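Side-chain contacts in 7beta-hydroxysteroid dehydrogenase (Collinsella aerofaciens, PDB 5FYD), which catalyses the NADPH-dependent reduction of the 7-oxo group of 7-oxolithocholate to give ursodeoxycholate, as a homodimeric short-chain dehydrogenase/reductase: residues N46-A49 / G50-E54; A65-Q69 / P70-E74; Q101-P104 / W105-E109. All coordinates share one frame; numbering follows the deposited sequence.

Contact 1. Residues N46-A49 / G50-E54; sequences NVLA and GEIRE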
loop_
_atom_site.group_PDB
_atom_site.type_symbol
_atom_site.label_atom_id
_atom_site.label_comp_id
_atom_site.label_asym_id
_atom_site.label_seq_id
_atom_site.Cartn_x
_atom_site.Cartn_y
_atom_site.Cartn_z
ATOM N N ASN A 46 -12.208 -6.693 17.152
ATOM C CA ASN A 46 -12.407 -6.737 18.604
ATOM C C ASN A 46 -11.780 -5.549 19.313
ATOM O O ASN A 46 -12.379 -5.025 20.234
ATOM C CB ASN A 46 -11.869 -8.043 19.205
ATOM C CG ASN A 46 -12.742 -9.236 18.884
ATOM O OD1 ASN A 46 -13.958 -9.113 18.765
ATOM N ND2 ASN A 46 -12.127 -10.408 18.778
ATOM N N VAL A 47 -10.593 -5.132 18.895
ATOM C CA VAL A 47 -9.951 -3.963 19.480
ATOM C C VAL A 47 -10.816 -2.723 19.204
ATOM O O VAL A 47 -11.147 -1.984 20.122
ATOM C CB VAL A 47 -8.506 -3.779 18.975
ATOM C CG1 VAL A 47 -7.948 -2.421 19.388
ATOM C CG2 VAL A 47 -7.613 -4.911 19.500
ATOM N N LEU A 48 -11.203 -2.542 17.941
ATOM C CA LEU A 48 -12.042 -1.420 17.547
ATOM C C LEU A 48 -13.381 -1.410 18.298
ATOM O O LEU A 48 -13.842 -0.362 18.743
ATOM C CB LEU A 48 -12.306 -1.459 16.042
ATOM C CG LEU A 48 -13.179 -0.333 15.450
ATOM C CD1 LEU A 48 -12.582 1.034 15.719
ATOM C CD2 LEU A 48 -13.330 -0.569 13.950
ATOM N N ALA A 49 -14.006 -2.575 18.431
ATOM C CA ALA A 49 -15.270 -2.673 19.159
ATOM C C ALA A 49 -15.139 -2.193 20.604
ATOM O O ALA A 49 -15.984 -1.440 21.082
ATOM C CB ALA A 49 -15.813 -4.088 19.116
ATOM N N GLY A 50 -14.065 -2.602 21.276
ATOM C CA GLY A 50 -13.813 -2.144 22.651
ATOM C C GLY A 50 -13.613 -0.638 22.719
ATOM O O GLY A 50 -14.134 0.029 23.615
ATOM N N GLU A 51 -12.906 -0.095 21.737
ATOM C CA GLU A 51 -12.702 1.360 21.646
ATOM C C GLU A 51 -14.018 2.110 21.433
ATOM O O GLU A 51 -14.273 3.153 22.068
ATOM C CB GLU A 51 -11.696 1.693 20.539
ATOM C CG GLU A 51 -10.305 1.193 20.892
ATOM C CD GLU A 51 -9.250 1.476 19.838
ATOM O OE1 GLU A 51 -9.595 1.623 18.639
ATOM O OE2 GLU A 51 -8.059 1.527 20.234
ATOM N N ILE A 52 -14.868 1.558 20.575
ATOM C CA ILE A 52 -16.174 2.149 20.294
ATOM C C ILE A 52 -17.032 2.122 21.560
ATOM O O ILE A 52 -17.671 3.119 21.896
ATOM C CB ILE A 52 -16.878 1.442 19.110
ATOM C CG1 ILE A 52 -16.192 1.772 17.760
ATOM C CG2 ILE A 52 -18.373 1.762 19.055
ATOM C CD1 ILE A 52 -16.468 3.124 17.170
ATOM N N ARG A 53 -17.087 0.975 22.229
ATOM C CA ARG A 53 -17.860 0.878 23.466
ATOM C C ARG A 53 -17.377 1.904 24.500
ATOM O O ARG A 53 -18.190 2.618 25.102
ATOM C CB ARG A 53 -17.768 -0.536 24.052
ATOM C CG ARG A 53 -18.534 -1.590 23.258
ATOM C CD ARG A 53 -18.756 -2.851 24.076
ATOM N NE ARG A 53 -17.507 -3.477 24.490
ATOM C CZ ARG A 53 -16.717 -4.242 23.725
ATOM N NH1 ARG A 53 -16.997 -4.481 22.449
ATOM N NH2 ARG A 53 -15.608 -4.764 24.247
ATOM N N GLU A 54 -16.068 1.982 24.686
ATOM C CA GLU A 54 -15.473 2.849 25.718
ATOM C C GLU A 54 -15.619 4.350 25.395
ATOM O O GLU A 54 -15.862 5.162 26.285
ATOM C CB GLU A 54 -13.996 2.485 25.934
ATOM C CG GLU A 54 -13.500 2.761 27.333
ATOM C CD GLU A 54 -14.149 1.826 28.354
ATOM O OE1 GLU A 54 -13.999 0.575 28.271
ATOM O OE2 GLU A 54 -14.851 2.354 29.229
HETATM O O HOH W 1 -13.930 -6.157 22.314
#
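The Arg-53 guanidinium lies flat against the helix it comes from, with Ala-49 O and Gly-50 CA on the same face, the latter 3.5 Å above the plane, toward the rim. At its edge, in plane, a water takes a hydrogen bond from Arg-53 NH2 and gives one to Asn-46 O, 2.8 Å away. That carbonyl also receives Gly-50 N, so two donors grip it. A bend at chi3 (-61°) folds the arginine back until NH1 stands 3.6 Å from Ala-49 CB; NH1 itself bonds to Thr-60 OG1. All this belongs to about two and a half turns of helix 42-56, the connection in the beta-alpha-beta unit 34-39/42-56/60-64 of the Rossmann fold. Its i to i+4 backbone bonds run without a break, from Gly-50 N to Arg-53 N, the last at 2.9 Å from Ala-49 O with an N-H...O angle of 169°. On the buried flank Leu-48 CD1 meets Ile-52 CG1 at 4.2 Å; Leu-48 also packs on Met-37 and Ile-52 on Cys-25 and Ala-29 of helix 19-30. Val-47 and Glu-51 run side by side on an exposed flank, Val-47 CG1 4.0 Å from Glu-51 OE2, while the Glu-51 CG methylene rests against Val-47 O.

Contact 2. Residues A65-Q69 / P70-E74; sequences ADFSQ and PGAAE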
loop_
_atom_site.group_PDB
_atom_site.type_symbol
_atom_site.label_atom_id
_atom_site.label_comp_id
_atom_site.label_asym_id
_atom_site.label_seq_id
_atom_site.Cartn_x
_atom_site.Cartn_y
_atom_site.Cartn_z
ATOM N N ALA A 65 -16.095 -12.079 8.787
ATOM C CA ALA A 65 -16.448 -12.613 7.478
ATOM C C ALA A 65 -15.473 -12.111 6.433
ATOM O O ALA A 65 -15.011 -10.962 6.497
ATOM C CB ALA A 65 -17.872 -12.248 7.090
ATOM N N ASP A 66 -15.156 -12.976 5.471
ATOM C CA ASP A 66 -14.269 -12.608 4.380
ATOM C C ASP A 66 -15.166 -12.433 3.173
ATOM O O ASP A 66 -15.738 -13.406 2.676
ATOM C CB ASP A 66 -13.239 -13.719 4.174
ATOM C CG ASP A 66 -12.283 -13.440 3.048
ATOM O OD1 ASP A 66 -12.598 -12.638 2.129
ATOM O OD2 ASP A 66 -11.177 -14.025 3.097
ATOM N N PHE A 67 -15.322 -11.190 2.698
ATOM C CA PHE A 67 -16.313 -10.932 1.636
ATOM C C PHE A 67 -15.968 -11.533 0.274
ATOM O O PHE A 67 -16.809 -11.511 -0.630
ATOM C CB PHE A 67 -16.560 -9.424 1.462
ATOM C CG PHE A 67 -17.020 -8.737 2.715
ATOM C CD1 PHE A 67 -17.980 -9.294 3.531
ATOM C CD2 PHE A 67 -16.446 -7.551 3.097
ATOM C CE1 PHE A 67 -18.390 -8.658 4.694
ATOM C CE2 PHE A 67 -16.838 -6.908 4.265
ATOM C CZ PHE A 67 -17.818 -7.463 5.063
ATOM N N SER A 68 -14.724 -12.001 0.106
ATOM C CA SER A 68 -14.321 -12.708 -1.104
ATOM C C SER A 68 -14.824 -14.148 -1.110
ATOM O O SER A 68 -14.658 -14.830 -2.127
ATOM C CB SER A 68 -12.792 -12.728 -1.258
ATOM O OG SER A 68 -12.183 -13.631 -0.331
ATOM N N GLN A 69 -15.372 -14.634 0.011
ATOM C CA GLN A 69 -15.705 -16.063 0.166
ATOM C C GLN A 69 -17.194 -16.309 0.106
ATOM O O GLN A 69 -17.992 -15.516 0.632
ATOM C CB GLN A 69 -15.176 -16.586 1.501
ATOM C CG GLN A 69 -13.665 -16.544 1.638
ATOM C CD GLN A 69 -12.989 -17.453 0.636
ATOM O OE1 GLN A 69 -13.374 -18.610 0.493
ATOM N NE2 GLN A 69 -12.025 -16.922 -0.111
ATOM N N PRO A 70 -17.599 -17.447 -0.485
ATOM C CA PRO A 70 -19.015 -17.781 -0.455
ATOM C C PRO A 70 -19.520 -17.955 0.987
ATOM O O PRO A 70 -18.788 -18.440 1.845
ATOM C CB PRO A 70 -19.094 -19.111 -1.215
ATOM C CG PRO A 70 -17.719 -19.641 -1.279
ATOM C CD PRO A 70 -16.773 -18.492 -1.122
ATOM N N GLY A 71 -20.739 -17.509 1.221
ATOM C CA GLY A 71 -21.375 -17.562 2.539
ATOM C C GLY A 71 -21.130 -16.363 3.441
ATOM O O GLY A 71 -21.670 -16.312 4.562
ATOM N N ALA A 72 -20.319 -15.402 3.003
ATOM C CA ALA A 72 -19.987 -14.251 3.850
ATOM C C ALA A 72 -21.250 -13.469 4.197
ATOM O O ALA A 72 -21.507 -13.174 5.362
ATOM C CB ALA A 72 -18.967 -13.358 3.152
ATOM N N ALA A 73 -22.069 -13.176 3.200
ATOM C CA ALA A 73 -23.274 -12.382 3.421
ATOM C C ALA A 73 -24.233 -13.090 4.372
ATOM O O ALA A 73 -24.750 -12.478 5.282
ATOM C CB ALA A 73 -23.970 -12.071 2.112
ATOM N N GLU A 74 -24.416 -14.396 4.174
ATOM C CA GLU A 74 -25.257 -15.193 5.067
ATOM C C GLU A 74 -24.790 -15.204 6.531
ATOM O O GLU A 74 -25.619 -15.212 7.453
ATOM C CB GLU A 74 -25.371 -16.631 4.525
ATOM C CG GLU A 74 -26.191 -16.709 3.250
ATOM C CD GLU A 74 -27.647 -16.340 3.450
ATOM O OE1 GLU A 74 -28.187 -16.565 4.572
ATOM O OE2 GLU A 74 -28.244 -15.802 2.493
#
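A single methyl group, Ala-72 CB, fills the inside of a double turn in which backbone oxygens and a ring edge surround it. Asp-66 O approaches it to 3.3 Å and Gln-69 O to 3.5 Å, while Phe-67 CD1 touches it at 4.2 Å, the methyl lying at the ring's edge and near its plane. Ala-65 CB completes the apolar part of this surround. For Phe-67, chi1 of -57° sets CG beside its own backbone N and opposite the carbonyl carbon, and the ring also packs on Val-38 of strand 34-39. Two beta turns make the frame: type I from Asp-66 to Gln-69, closed by Gln-69 N to Asp-66 O, then type II from Gln-69 to Ala-72, closed by a weak bond from Ala-72 N to Gln-69 O (3.3 Å). Gly-71, with phi of 89°, occupies the third place of the second turn, where a CB would jam against the preceding carbonyl oxygen. Asp-66 OD1 is gripped twice by Ser-68, by OG at 2.7 Å and by N at 3.0 Å, both from the same face of the carboxylate plane; the N bond defines an Asx turn, and the two together are likely to limit the carboxylate's rotation. Gly-71 is the N-cap of helix 72-80, and the whole is the loop after strand 60-64 of the Rossmann fold, where Asp-66 and Phe-67 belong to the NADP(+) binding site.

Contact 3. Residues Q101-P104 / W105-E109; sequences QDTP and WEKHE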
loop_
_atom_site.group_PDB
_atom_site.type_symbol
_atom_site.label_atom_id
_atom_site.label_comp_id
_atom_site.label_asym_id
_atom_site.label_seq_id
_atom_site.Cartn_x
_atom_site.Cartn_y
_atom_site.Cartn_z
ATOM N N GLN A 101 -5.496 -10.731 -18.420
ATOM C CA GLN A 101 -4.970 -12.079 -18.696
ATOM C C GLN A 101 -3.904 -12.559 -17.690
ATOM O O GLN A 101 -3.645 -13.754 -17.589
ATOM C CB GLN A 101 -4.431 -12.173 -20.151
ATOM C CG GLN A 101 -3.151 -11.385 -20.403
ATOM C CD GLN A 101 -3.379 -9.958 -20.860
ATOM O OE1 GLN A 101 -4.439 -9.362 -20.621
ATOM N NE2 GLN A 101 -2.403 -9.412 -21.541
ATOM N N ASP A 102 -3.295 -11.638 -16.952
ATOM C CA ASP A 102 -2.252 -11.957 -15.976
ATOM C C ASP A 102 -2.780 -12.228 -14.576
ATOM O O ASP A 102 -2.007 -12.552 -13.682
ATOM C CB ASP A 102 -1.236 -10.831 -15.939
ATOM C CG ASP A 102 -0.473 -10.702 -17.245
ATOM O OD1 ASP A 102 -0.304 -11.709 -17.936
ATOM O OD2 ASP A 102 -0.034 -9.598 -17.586
ATOM N N THR A 103 -4.086 -12.085 -14.379
ATOM C CA THR A 103 -4.705 -12.314 -13.095
ATOM C C THR A 103 -5.471 -13.631 -13.203
ATOM O O THR A 103 -6.337 -13.763 -14.072
ATOM C CB THR A 103 -5.635 -11.131 -12.782
ATOM O OG1 THR A 103 -4.833 -9.960 -12.634
ATOM C CG2 THR A 103 -6.443 -11.352 -11.496
ATOM N N PRO A 104 -5.182 -14.602 -12.325
ATOM C CA PRO A 104 -5.820 -15.924 -12.424
ATOM C C PRO A 104 -7.306 -15.815 -12.122
ATOM O O PRO A 104 -7.720 -14.865 -11.421
ATOM C CB PRO A 104 -5.089 -16.761 -11.369
ATOM C CG PRO A 104 -4.472 -15.797 -10.442
ATOM C CD PRO A 104 -4.235 -14.524 -11.187
ATOM N N TRP A 105 -8.106 -16.717 -12.689
ATOM C CA TRP A 105 -9.543 -16.677 -12.486
ATOM C C TRP A 105 -9.932 -16.655 -11.002
ATOM O O TRP A 105 -10.843 -15.904 -10.635
ATOM C CB TRP A 105 -10.327 -17.775 -13.259
ATOM C CG TRP A 105 -11.730 -17.601 -12.948
ATOM C CD1 TRP A 105 -12.466 -18.313 -12.063
ATOM C CD2 TRP A 105 -12.534 -16.518 -13.370
ATOM N NE1 TRP A 105 -13.706 -17.753 -11.921
ATOM C CE2 TRP A 105 -13.770 -16.639 -12.723
ATOM C CE3 TRP A 105 -12.329 -15.459 -14.246
ATOM C CZ2 TRP A 105 -14.812 -15.722 -12.926
ATOM C CZ3 TRP A 105 -13.361 -14.560 -14.454
ATOM C CH2 TRP A 105 -14.567 -14.684 -13.786
ATOM N N GLU A 106 -9.268 -17.472 -10.168
ATOM C CA GLU A 106 -9.580 -17.512 -8.732
ATOM C C GLU A 106 -9.577 -16.096 -8.126
ATOM O O GLU A 106 -10.443 -15.777 -7.332
ATOM C CB GLU A 106 -8.607 -18.449 -7.977
ATOM C CG GLU A 106 -7.175 -17.920 -7.920
ATOM C CD GLU A 106 -6.182 -18.841 -7.248
ATOM O OE1 GLU A 106 -6.508 -19.374 -6.157
ATOM O OE2 GLU A 106 -5.055 -18.999 -7.802
ATOM N N LYS A 107 -8.620 -15.252 -8.534
ATOM C CA LYS A 107 -8.523 -13.866 -8.045
ATOM C C LYS A 107 -9.612 -12.983 -8.641
ATOM O O LYS A 107 -10.188 -12.166 -7.940
ATOM C CB LYS A 107 -7.133 -13.276 -8.313
ATOM C CG LYS A 107 -6.891 -11.874 -7.728
ATOM C CD LYS A 107 -6.898 -11.879 -6.192
ATOM C CE LYS A 107 -5.941 -10.863 -5.591
ATOM N NZ LYS A 107 -5.605 -11.184 -4.176
ATOM N N HIS A 108 -9.897 -13.138 -9.929
ATOM C CA HIS A 108 -11.048 -12.459 -10.531
ATOM C C HIS A 108 -12.352 -12.774 -9.805
ATOM O O HIS A 108 -13.175 -11.893 -9.569
ATOM C CB HIS A 108 -11.198 -12.789 -12.016
ATOM C CG HIS A 108 -10.220 -12.080 -12.906
ATOM N ND1 HIS A 108 -10.179 -10.711 -13.031
ATOM C CD2 HIS A 108 -9.263 -12.556 -13.735
ATOM C CE1 HIS A 108 -9.236 -10.373 -13.888
ATOM N NE2 HIS A 108 -8.692 -11.478 -14.359
ATOM N N GLU A 109 -12.524 -14.040 -9.441
ATOM C CA GLU A 109 -13.746 -14.426 -8.773
ATOM C C GLU A 109 -13.793 -13.842 -7.365
ATOM O O GLU A 109 -14.861 -13.449 -6.896
ATOM C CB GLU A 109 -13.944 -15.943 -8.768
ATOM C CG GLU A 109 -15.325 -16.318 -8.249
ATOM C CD GLU A 109 -15.873 -17.641 -8.757
ATOM O OE1 GLU A 109 -15.621 -18.031 -9.911
ATOM O OE2 GLU A 109 -16.602 -18.275 -7.986
#
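The dispersive contact is a CH-pi interaction: Thr-103 CG2 sits over the face of the His-108 imidazole, 3.7 Å from its centroid and 13° off the ring normal. Two torsions bring them together. Thr-103 carries CG2 anti to its backbone N, and His-108 chi1 of -76° swings the ring back toward the loop. The same methyl also touches Lys-107 CB and CG, each at 3.8 Å, and is thus held between the ring and the lysine's aliphatic root. The Pro-104 ring rests loosely against Glu-106, Pro-104 CB to Glu-106 CG and Pro-104 CG to Glu-106 OE2 both at 4.2 Å.

Among the hydrogen bonds, Pro-104 O takes His-108 N at 3.2 Å, nearly straight (167°) and in the carbonyl plane; Lys-107 N adds a weak bond to the same oxygen. Pro-104 is the N-cap of helix 105-132. Within that helix Trp-105 NE1 gives its N-H to the anti lone pair of Glu-109 OE1 at 2.8 Å, close to the indole plane, while His-108 CB covers part of one indole face. The His-108 ring has its NE2 partner in Ile-100 O. An alanine in place of His-108 would probably leave Ile-100 O without this donor and strip the Thr-103 methyl of the surface it lies on. A carbonyl oxygen can only accept, so NE2 carries the proton of the bond to Ile-100 O; with the Thr-103 methyl over its face, the ring joins loop and helix by polar and apolar means at once.

In the fold
From the N terminus, contact 1 comes first, wholly inside helix 42-56, and ties that helix's turns together without closing a loop. Strand 60-64 follows, and contact 2 turns the chain from its end into helix 72-80. After strand 85-90, contact 3 makes the corresponding entry into helix 105-132. The three stand in series along the chain: none nests in or crosses another. Contacts 1 and 2 have centres about 23 Å apart, contacts 2 and 3 about 18 Å. The closest pair, contacts 2 and 3, still has about 5 Å between nearest atoms; helix 105-132 relates them, since Ser-68 packs on its Ala-110 and Val-114.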